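PDB 3GDI: period circadian protein homolog 2 from Mus musculus, which acts in the mammalian circadian clock, probably regulating transcription through protein-protein interactions made by its tandem PAS domains. Local coordinates for residues N23-A28 and A148-S153; E101-C106 and R124-L129. All blocks are in the same frame, centred on the assembly; numbering follows the deposited sequence.

Contact 1: N23-A28 and A148-S153; sequences NADMFA and AERVHS
Phe27 and Ala148 form the hydrogen-bonded pair of an antiparallel ladder joining the first and last strands of the N-terminal PAS domain, where the start of 26-31 meets the end of the central strand, 142-150. The short axes, 160° apart, approach to 4.8 Å. Two backbone bonds define the pair: Ala148 N to Phe27 O and Phe27 N to Ala148 O, each 2.9 Å. On the sheet face these two share, Ala148 CB sits over one face of the Phe27 ring, 3.6 Å from its centroid, a CH-pi contact. With chi1 at 75°, Phe27 CG lies between its backbone N and carbonyl carbon, swinging the ring back across the neighbouring strand; Phe123 meets it edge-to-face. The pairing belongs to the 2-1-5-4-3 order of the PAS sheet, whose first and last strands in sequence are neighbours. On the face carrying Met26 and Glu149, Met26 CG rests 3.5 Å from Glu149 CB. A type I turn, Asn23 to Met26, leads into the strand, ending on its first residue; in it Asp25 O accepts a hydrogen bond from Arg150 N (2.9 Å), the donor above the carbonyl plane. Asp25 also reaches His152: OD2 lies 3.2 Å from CE1 at the imidazole edge, carboxylate and ring planes 73° apart. Asp25 OD1, 4.6 Å from Arg150 NE and well out of the guanidinium plane, makes no salt bridge; NE bonds weakly to Gln121 OE1.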
ATOM      1  N   ASN A  23      12.864  28.620   5.893  1.00 95.96           N
ATOM      2  CA  ASN A  23      12.144  28.082   7.039  1.00 95.43           C
ATOM      3  C   ASN A  23      13.089  27.759   8.183  1.00 95.27           C
ATOM      4  O   ASN A  23      14.149  27.165   7.981  1.00 94.26           O
ATOM      5  CB  ASN A  23      11.394  26.811   6.648  1.00 96.45           C
ATOM      6  CG  ASN A  23      10.432  27.035   5.512  1.00 98.14           C
ATOM      7  OD1 ASN A  23      10.831  27.423   4.411  1.00 99.05           O
ATOM      8  ND2 ASN A  23       9.150  26.797   5.768  1.00 98.19           N
ATOM      9  N   ALA A  24      12.693  28.151   9.388  1.00 95.10           N
ATOM     10  CA  ALA A  24      13.498  27.890  10.571  1.00 95.17           C
ATOM     11  C   ALA A  24      13.283  26.446  11.010  1.00 94.74           C
ATOM     12  O   ALA A  24      13.884  25.989  11.983  1.00 94.86           O
ATOM     13  CB  ALA A  24      13.106  28.845  11.696  1.00 95.15           C
ATOM     14  N   ASP A  25      12.427  25.734  10.281  1.00 93.75           N
ATOM     15  CA  ASP A  25      12.121  24.345  10.602  1.00 92.39           C
ATOM     16  C   ASP A  25      12.564  23.329   9.555  1.00 91.24           C
ATOM     17  O   ASP A  25      12.244  22.149   9.667  1.00 92.26           O
ATOM     18  CB  ASP A  25      10.621  24.192  10.859  1.00 92.91           C
ATOM     19  CG  ASP A  25      10.228  24.610  12.260  1.00 93.22           C
ATOM     20  OD1 ASP A  25      10.560  23.877  13.218  1.00 94.41           O
ATOM     21  OD2 ASP A  25       9.595  25.675  12.404  1.00 93.46           O
ATOM     22  N   MET A  26      13.295  23.775   8.540  1.00 89.71           N
ATOM     23  CA  MET A  26      13.766  22.856   7.508  1.00 88.34           C
ATOM     24  C   MET A  26      15.249  22.525   7.629  1.00 86.20           C
ATOM     25  O   MET A  26      15.985  23.162   8.381  1.00 86.20           O
ATOM     26  CB  MET A  26      13.491  23.421   6.114  1.00 89.32           C
ATOM     27  CG  MET A  26      12.034  23.367   5.716  1.00 92.91           C
ATOM     28  SD  MET A  26      11.776  23.714   3.966  1.00 96.95           S
ATOM     29  CE  MET A  26      11.916  22.059   3.266  1.00 95.32           C
ATOM     30  N   PHE A  27      15.675  21.505   6.895  1.00 83.29           N
ATOM     31  CA  PHE A  27      17.068  21.094   6.881  1.00 81.16           C
ATOM     32  C   PHE A  27      17.281  20.103   5.754  1.00 79.84           C
ATOM     33  O   PHE A  27      16.343  19.451   5.304  1.00 80.19           O
ATOM     34  CB  PHE A  27      17.497  20.482   8.228  1.00 81.35           C
ATOM     35  CG  PHE A  27      16.984  19.082   8.478  1.00 82.50           C
ATOM     36  CD1 PHE A  27      15.776  18.870   9.136  1.00 82.69           C
ATOM     37  CD2 PHE A  27      17.729  17.971   8.085  1.00 82.74           C
ATOM     38  CE1 PHE A  27      15.323  17.574   9.402  1.00 82.55           C
ATOM     39  CE2 PHE A  27      17.280  16.674   8.346  1.00 81.75           C
ATOM     40  CZ  PHE A  27      16.078  16.476   9.005  1.00 81.50           C
ATOM     41  N   ALA A  28      18.516  20.010   5.283  1.00 78.98           N
ATOM     42  CA  ALA A  28      18.846  19.097   4.201  1.00 77.80           C
ATOM     43  C   ALA A  28      19.839  18.058   4.694  1.00 77.17           C
ATOM     44  O   ALA A  28      20.587  18.305   5.641  1.00 76.75           O
ATOM     45  CB  ALA A  28      19.437  19.868   3.029  1.00 77.95           C
ATOM     46  N   ALA A 148      13.946  18.133   4.336  1.00 67.69           N
ATOM     47  CA  ALA A 148      13.072  17.817   5.450  1.00 66.73           C
ATOM     48  C   ALA A 148      12.482  19.059   6.078  1.00 68.14           C
ATOM     49  O   ALA A 148      13.207  19.967   6.468  1.00 68.66           O
ATOM     50  CB  ALA A 148      13.838  17.044   6.489  1.00 66.06           C
ATOM     51  N   GLU A 149      11.160  19.086   6.189  1.00 69.81           N
ATOM     52  CA  GLU A 149      10.465  20.217   6.783  1.00 70.61           C
ATOM     53  C   GLU A 149       9.656  19.791   7.999  1.00 70.11           C
ATOM     54  O   GLU A 149       8.844  18.866   7.926  1.00 71.23           O
ATOM     55  CB  GLU A 149       9.535  20.861   5.763  1.00 72.24           C
ATOM     56  CG  GLU A 149       8.647  21.936   6.347  1.00 75.90           C
ATOM     57  CD  GLU A 149       7.758  22.569   5.300  1.00 78.54           C
ATOM     58  OE1 GLU A 149       6.932  23.435   5.663  1.00 81.29           O
ATOM     59  OE2 GLU A 149       7.889  22.200   4.113  1.00 78.45           O
ATOM     60  N   ARG A 150       9.885  20.468   9.117  1.00 69.05           N
ATOM     61  CA  ARG A 150       9.178  20.171  10.354  1.00 68.15           C
ATOM     62  C   ARG A 150       7.698  20.484  10.127  1.00 67.18           C
ATOM     63  O   ARG A 150       7.363  21.523   9.559  1.00 66.00           O
ATOM     64  CB  ARG A 150       9.742  21.034  11.486  1.00 68.41           C
ATOM     65  CG  ARG A 150       9.656  20.415  12.864  1.00 69.42           C
ATOM     66  CD  ARG A 150       8.479  20.918  13.657  1.00 71.25           C
ATOM     67  NE  ARG A 150       8.405  20.230  14.943  1.00 77.02           N
ATOM     68  CZ  ARG A 150       7.467  20.441  15.865  1.00 80.01           C
ATOM     69  NH1 ARG A 150       6.504  21.335  15.656  1.00 80.02           N
ATOM     70  NH2 ARG A 150       7.484  19.747  16.996  1.00 79.98           N
ATOM     71  N   VAL A 151       6.825  19.579  10.562  1.00 65.88           N
ATOM     72  CA  VAL A 151       5.383  19.740  10.402  1.00 64.41           C
ATOM     73  C   VAL A 151       4.708  20.261  11.668  1.00 64.98           C
ATOM     74  O   VAL A 151       5.008  19.816  12.780  1.00 64.42           O
ATOM     75  CB  VAL A 151       4.724  18.403  10.002  1.00 64.33           C
ATOM     76  CG1 VAL A 151       3.216  18.558   9.949  1.00 64.09           C
ATOM     77  CG2 VAL A 151       5.244  17.955   8.648  1.00 64.37           C
ATOM     78  N   HIS A 152       3.786  21.204  11.486  1.00 65.87           N
ATOM     79  CA  HIS A 152       3.058  21.801  12.606  1.00 65.27           C
ATOM     80  C   HIS A 152       1.568  21.496  12.622  1.00 63.29           C
ATOM     81  O   HIS A 152       0.908  21.466  11.582  1.00 62.50           O
ATOM     82  CB  HIS A 152       3.250  23.323  12.621  1.00 66.28           C
ATOM     83  CG  HIS A 152       4.641  23.741  12.963  1.00 67.72           C
ATOM     84  ND1 HIS A 152       5.610  23.955  12.006  1.00 67.85           N
ATOM     85  CD2 HIS A 152       5.251  23.904  14.161  1.00 67.84           C
ATOM     86  CE1 HIS A 152       6.757  24.228  12.601  1.00 68.34           C
ATOM     87  NE2 HIS A 152       6.567  24.201  13.908  1.00 68.19           N
ATOM     88  N   SER A 153       1.048  21.275  13.822  1.00 61.18           N
ATOM     89  CA  SER A 153      -0.361  21.000  14.003  1.00 59.20           C
ATOM     90  C   SER A 153      -1.157  22.131  13.370  1.00 59.42           C
ATOM     91  O   SER A 153      -0.944  23.297  13.694  1.00 60.39           O
ATOM     92  CB  SER A 153      -0.682  20.922  15.485  1.00 57.77           C
ATOM     93  OG  SER A 153      -2.077  20.970  15.682  1.00 59.04           O
TER

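Contact 2: E101-C106 and R124-L129; sequences EKSFFC and RMTPYL
Ser103 and Thr126 share a hydrogen bond between their hydroxyls, OG to OG1 at 2.8 Å, in which either could be the donor, just where the residues before strand 104-108 meet strand 121-131. These are the third and fourth strands of the antiparallel PAS sheet, 104-108 being an outermost strand within this chain. Their short axes diverge strongly from antiparallel, at 127°, yet Phe104 and Met125 still form a hydrogen-bonded pair: Met125 N to Phe104 O is 2.8 Å, and Phe104 N to Met125 O is 3.0 Å. On the face carrying this pair, Met125 CB stands over one face of the Phe104 ring while its SD approaches obliquely, 5.4 Å from the centroid, a Met-aromatic contact. Tyr76 and Phe73 of helix 70-76 also pack against Phe104. Across the sheet, Arg124 CG lies off-centre against the Phe105 ring. Its CG is anti to the backbone N (chi1 -176°), and a bend at chi2 carries the guanidinium past Ser103, whose OG lies over one face of that group. Lys102 NZ forms a salt bridge with OE1 of Glu298 of the second subunit. Next to the hydroxyl pair, Pro127 CD lies 3.1 Å from Lys102 O.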
ATOM      1  N   GLU A 101       2.431  14.276  -4.341  1.00 81.81           N
ATOM      2  CA  GLU A 101       3.880  14.463  -4.399  1.00 81.28           C
ATOM      3  C   GLU A 101       4.577  13.195  -3.922  1.00 80.25           C
ATOM      4  O   GLU A 101       3.957  12.346  -3.286  1.00 80.59           O
ATOM      5  CB  GLU A 101       4.304  15.643  -3.516  1.00 81.35           C
ATOM      6  CG  GLU A 101       5.785  16.021  -3.617  1.00 82.07           C
ATOM      7  CD  GLU A 101       6.174  16.571  -4.987  1.00 82.62           C
ATOM      8  OE1 GLU A 101       5.551  17.562  -5.435  1.00 81.15           O
ATOM      9  OE2 GLU A 101       7.108  16.018  -5.613  1.00 81.96           O
ATOM     10  N   LYS A 102       5.864  13.070  -4.234  1.00 78.91           N
ATOM     11  CA  LYS A 102       6.636  11.901  -3.825  1.00 76.59           C
ATOM     12  C   LYS A 102       7.378  12.154  -2.517  1.00 74.53           C
ATOM     13  O   LYS A 102       8.582  11.926  -2.428  1.00 74.47           O
ATOM     14  CB  LYS A 102       7.634  11.502  -4.922  1.00 77.58           C
ATOM     15  CG  LYS A 102       6.963  10.942  -6.183  1.00 80.22           C
ATOM     16  CD  LYS A 102       7.969  10.514  -7.248  1.00 78.92           C
ATOM     17  CE  LYS A 102       8.724  11.702  -7.818  1.00 78.85           C
ATOM     18  NZ  LYS A 102       9.710  11.281  -8.846  1.00 78.42           N
ATOM     19  N   SER A 103       6.643  12.629  -1.511  1.00 71.29           N
ATOM     20  CA  SER A 103       7.197  12.905  -0.190  1.00 67.60           C
ATOM     21  C   SER A 103       6.546  11.998   0.843  1.00 65.78           C
ATOM     22  O   SER A 103       5.380  11.632   0.709  1.00 66.46           O
ATOM     23  CB  SER A 103       6.953  14.364   0.205  1.00 65.98           C
ATOM     24  OG  SER A 103       7.751  15.237  -0.568  1.00 67.71           O
ATOM     25  N   PHE A 104       7.301  11.640   1.876  1.00 63.21           N
ATOM     26  CA  PHE A 104       6.792  10.781   2.939  1.00 60.82           C
ATOM     27  C   PHE A 104       7.082  11.465   4.272  1.00 59.06           C
ATOM     28  O   PHE A 104       7.760  12.495   4.303  1.00 59.63           O
ATOM     29  CB  PHE A 104       7.468   9.401   2.867  1.00 59.90           C
ATOM     30  CG  PHE A 104       8.959   9.442   3.057  1.00 60.67           C
ATOM     31  CD1 PHE A 104       9.527   9.107   4.282  1.00 59.65           C
ATOM     32  CD2 PHE A 104       9.797   9.859   2.027  1.00 61.87           C
ATOM     33  CE1 PHE A 104      10.904   9.190   4.479  1.00 58.57           C
ATOM     34  CE2 PHE A 104      11.177   9.944   2.218  1.00 61.15           C
ATOM     35  CZ  PHE A 104      11.728   9.609   3.451  1.00 58.85           C
ATOM     36  N   PHE A 105       6.573  10.905   5.364  1.00 56.93           N
ATOM     37  CA  PHE A 105       6.789  11.489   6.687  1.00 54.55           C
ATOM     38  C   PHE A 105       7.574  10.598   7.645  1.00 54.30           C
ATOM     39  O   PHE A 105       7.436   9.380   7.640  1.00 51.24           O
ATOM     40  CB  PHE A 105       5.451  11.839   7.335  1.00 53.23           C
ATOM     41  CG  PHE A 105       4.626  12.795   6.536  1.00 52.65           C
ATOM     42  CD1 PHE A 105       3.975  12.375   5.384  1.00 53.17           C
ATOM     43  CD2 PHE A 105       4.496  14.117   6.936  1.00 52.81           C
ATOM     44  CE1 PHE A 105       3.204  13.259   4.639  1.00 52.20           C
ATOM     45  CE2 PHE A 105       3.730  15.007   6.199  1.00 53.40           C
ATOM     46  CZ  PHE A 105       3.081  14.575   5.047  1.00 52.36           C
ATOM     47  N   CYS A 106       8.382  11.234   8.484  1.00 55.98           N
ATOM     48  CA  CYS A 106       9.198  10.536   9.473  1.00 57.31           C
ATOM     49  C   CYS A 106       9.345  11.364  10.737  1.00 56.36           C
ATOM     50  O   CYS A 106       9.377  12.597  10.686  1.00 55.34           O
ATOM     51  CB  CYS A 106      10.593  10.248   8.915  1.00 59.75           C
ATOM     52  SG  CYS A 106      10.825   8.592   8.233  1.00 68.39           S
ATOM     53  N   ARG A 124       8.298  16.305   7.176  1.00 60.71           N
ATOM     54  CA  ARG A 124       7.853  15.920   5.854  1.00 62.34           C
ATOM     55  C   ARG A 124       9.140  15.892   5.072  1.00 63.19           C
ATOM     56  O   ARG A 124       9.927  16.830   5.156  1.00 64.20           O
ATOM     57  CB  ARG A 124       6.921  16.966   5.269  1.00 64.76           C
ATOM     58  CG  ARG A 124       6.355  16.576   3.923  1.00 67.97           C
ATOM     59  CD  ARG A 124       6.524  17.702   2.922  1.00 72.70           C
ATOM     60  NE  ARG A 124       5.865  17.402   1.655  1.00 76.25           N
ATOM     61  CZ  ARG A 124       6.005  18.125   0.549  1.00 76.24           C
ATOM     62  NH1 ARG A 124       6.785  19.196   0.553  1.00 77.22           N
ATOM     63  NH2 ARG A 124       5.361  17.778  -0.559  1.00 76.99           N
ATOM     64  N   MET A 125       9.370  14.825   4.320  1.00 63.99           N
ATOM     65  CA  MET A 125      10.601  14.726   3.564  1.00 64.86           C
ATOM     66  C   MET A 125      10.417  14.390   2.094  1.00 65.63           C
ATOM     67  O   MET A 125       9.561  13.586   1.730  1.00 66.12           O
ATOM     68  CB  MET A 125      11.508  13.693   4.218  1.00 66.64           C
ATOM     69  CG  MET A 125      11.761  13.964   5.683  1.00 67.89           C
ATOM     70  SD  MET A 125      13.112  12.965   6.300  1.00 72.84           S
ATOM     71  CE  MET A 125      12.282  11.375   6.527  1.00 70.12           C
ATOM     72  N   THR A 126      11.228  15.020   1.252  1.00 66.25           N
ATOM     73  CA  THR A 126      11.183  14.785  -0.183  1.00 67.61           C
ATOM     74  C   THR A 126      12.551  14.228  -0.555  1.00 68.95           C
ATOM     75  O   THR A 126      13.576  14.873  -0.321  1.00 68.96           O
ATOM     76  CB  THR A 126      10.935  16.086  -0.968  1.00 67.73           C
ATOM     77  OG1 THR A 126       9.974  16.895  -0.280  1.00 67.52           O
ATOM     78  CG2 THR A 126      10.394  15.765  -2.354  1.00 68.84           C
ATOM     79  N   PRO A 127      12.581  13.015  -1.129  1.00 69.91           N
ATOM     80  CA  PRO A 127      13.792  12.309  -1.546  1.00 72.18           C
ATOM     81  C   PRO A 127      14.255  12.567  -2.976  1.00 75.41           C
ATOM     82  O   PRO A 127      13.468  12.479  -3.923  1.00 75.43           O
ATOM     83  CB  PRO A 127      13.406  10.856  -1.340  1.00 70.86           C
ATOM     84  CG  PRO A 127      12.000  10.859  -1.836  1.00 69.72           C
ATOM     85  CD  PRO A 127      11.412  12.121  -1.223  1.00 69.45           C
ATOM     86  N   TYR A 128      15.545  12.858  -3.120  1.00 78.29           N
ATOM     87  CA  TYR A 128      16.145  13.114  -4.426  1.00 81.55           C
ATOM     88  C   TYR A 128      17.405  12.273  -4.607  1.00 83.20           C
ATOM     89  O   TYR A 128      18.235  12.185  -3.701  1.00 83.44           O
ATOM     90  CB  TYR A 128      16.503  14.595  -4.565  1.00 81.64           C
ATOM     91  CG  TYR A 128      15.305  15.505  -4.604  1.00 82.97           C
ATOM     92  CD1 TYR A 128      14.336  15.365  -5.599  1.00 83.85           C
ATOM     93  CD2 TYR A 128      15.138  16.512  -3.655  1.00 83.59           C
ATOM     94  CE1 TYR A 128      13.226  16.208  -5.648  1.00 85.17           C
ATOM     95  CE2 TYR A 128      14.033  17.364  -3.693  1.00 84.86           C
ATOM     96  CZ  TYR A 128      13.081  17.207  -4.693  1.00 85.74           C
ATOM     97  OH  TYR A 128      11.991  18.048  -4.747  1.00 85.71           O
ATOM     98  N   LEU A 129      17.541  11.654  -5.776  1.00 85.37           N
ATOM     99  CA  LEU A 129      18.710  10.833  -6.075  1.00 87.91           C
ATOM    100  C   LEU A 129      19.843  11.778  -6.496  1.00 89.96           C
ATOM    101  O   LEU A 129      19.665  12.599  -7.397  1.00 91.14           O
ATOM    102  CB  LEU A 129      18.369   9.853  -7.200  1.00 87.59           C
ATOM    103  CG  LEU A 129      19.129   8.527  -7.272  1.00 87.64           C
ATOM    104  CD1 LEU A 129      18.478   7.630  -8.321  1.00 86.74           C
ATOM    105  CD2 LEU A 129      20.592   8.777  -7.600  1.00 87.28           C
TER

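In the fold
Both contacts belong to one five-stranded sheet, and strands 142-150 and 121-131, neighbours in that sheet, connect them: Glu149 O lies 2.7 Å from Arg124 N, a probable hydrogen bond, and Ala148 CB packs on Met125 CG at 3.8 Å. Contact 2 is the more buried, with seven of ten touching residues enclosed, against two of eight in contact 1. The chemistry follows this difference. Contact 1 pairs a small CH-pi core with Asp25, Arg150 and His152 around the turn before its first strand, whereas contact 2 puts aromatic and sulfur packing on the face toward helix 70-76, and a hydroxyl pair and Arg124 on the other. Only contact 2 touches the other subunit, through Lys102.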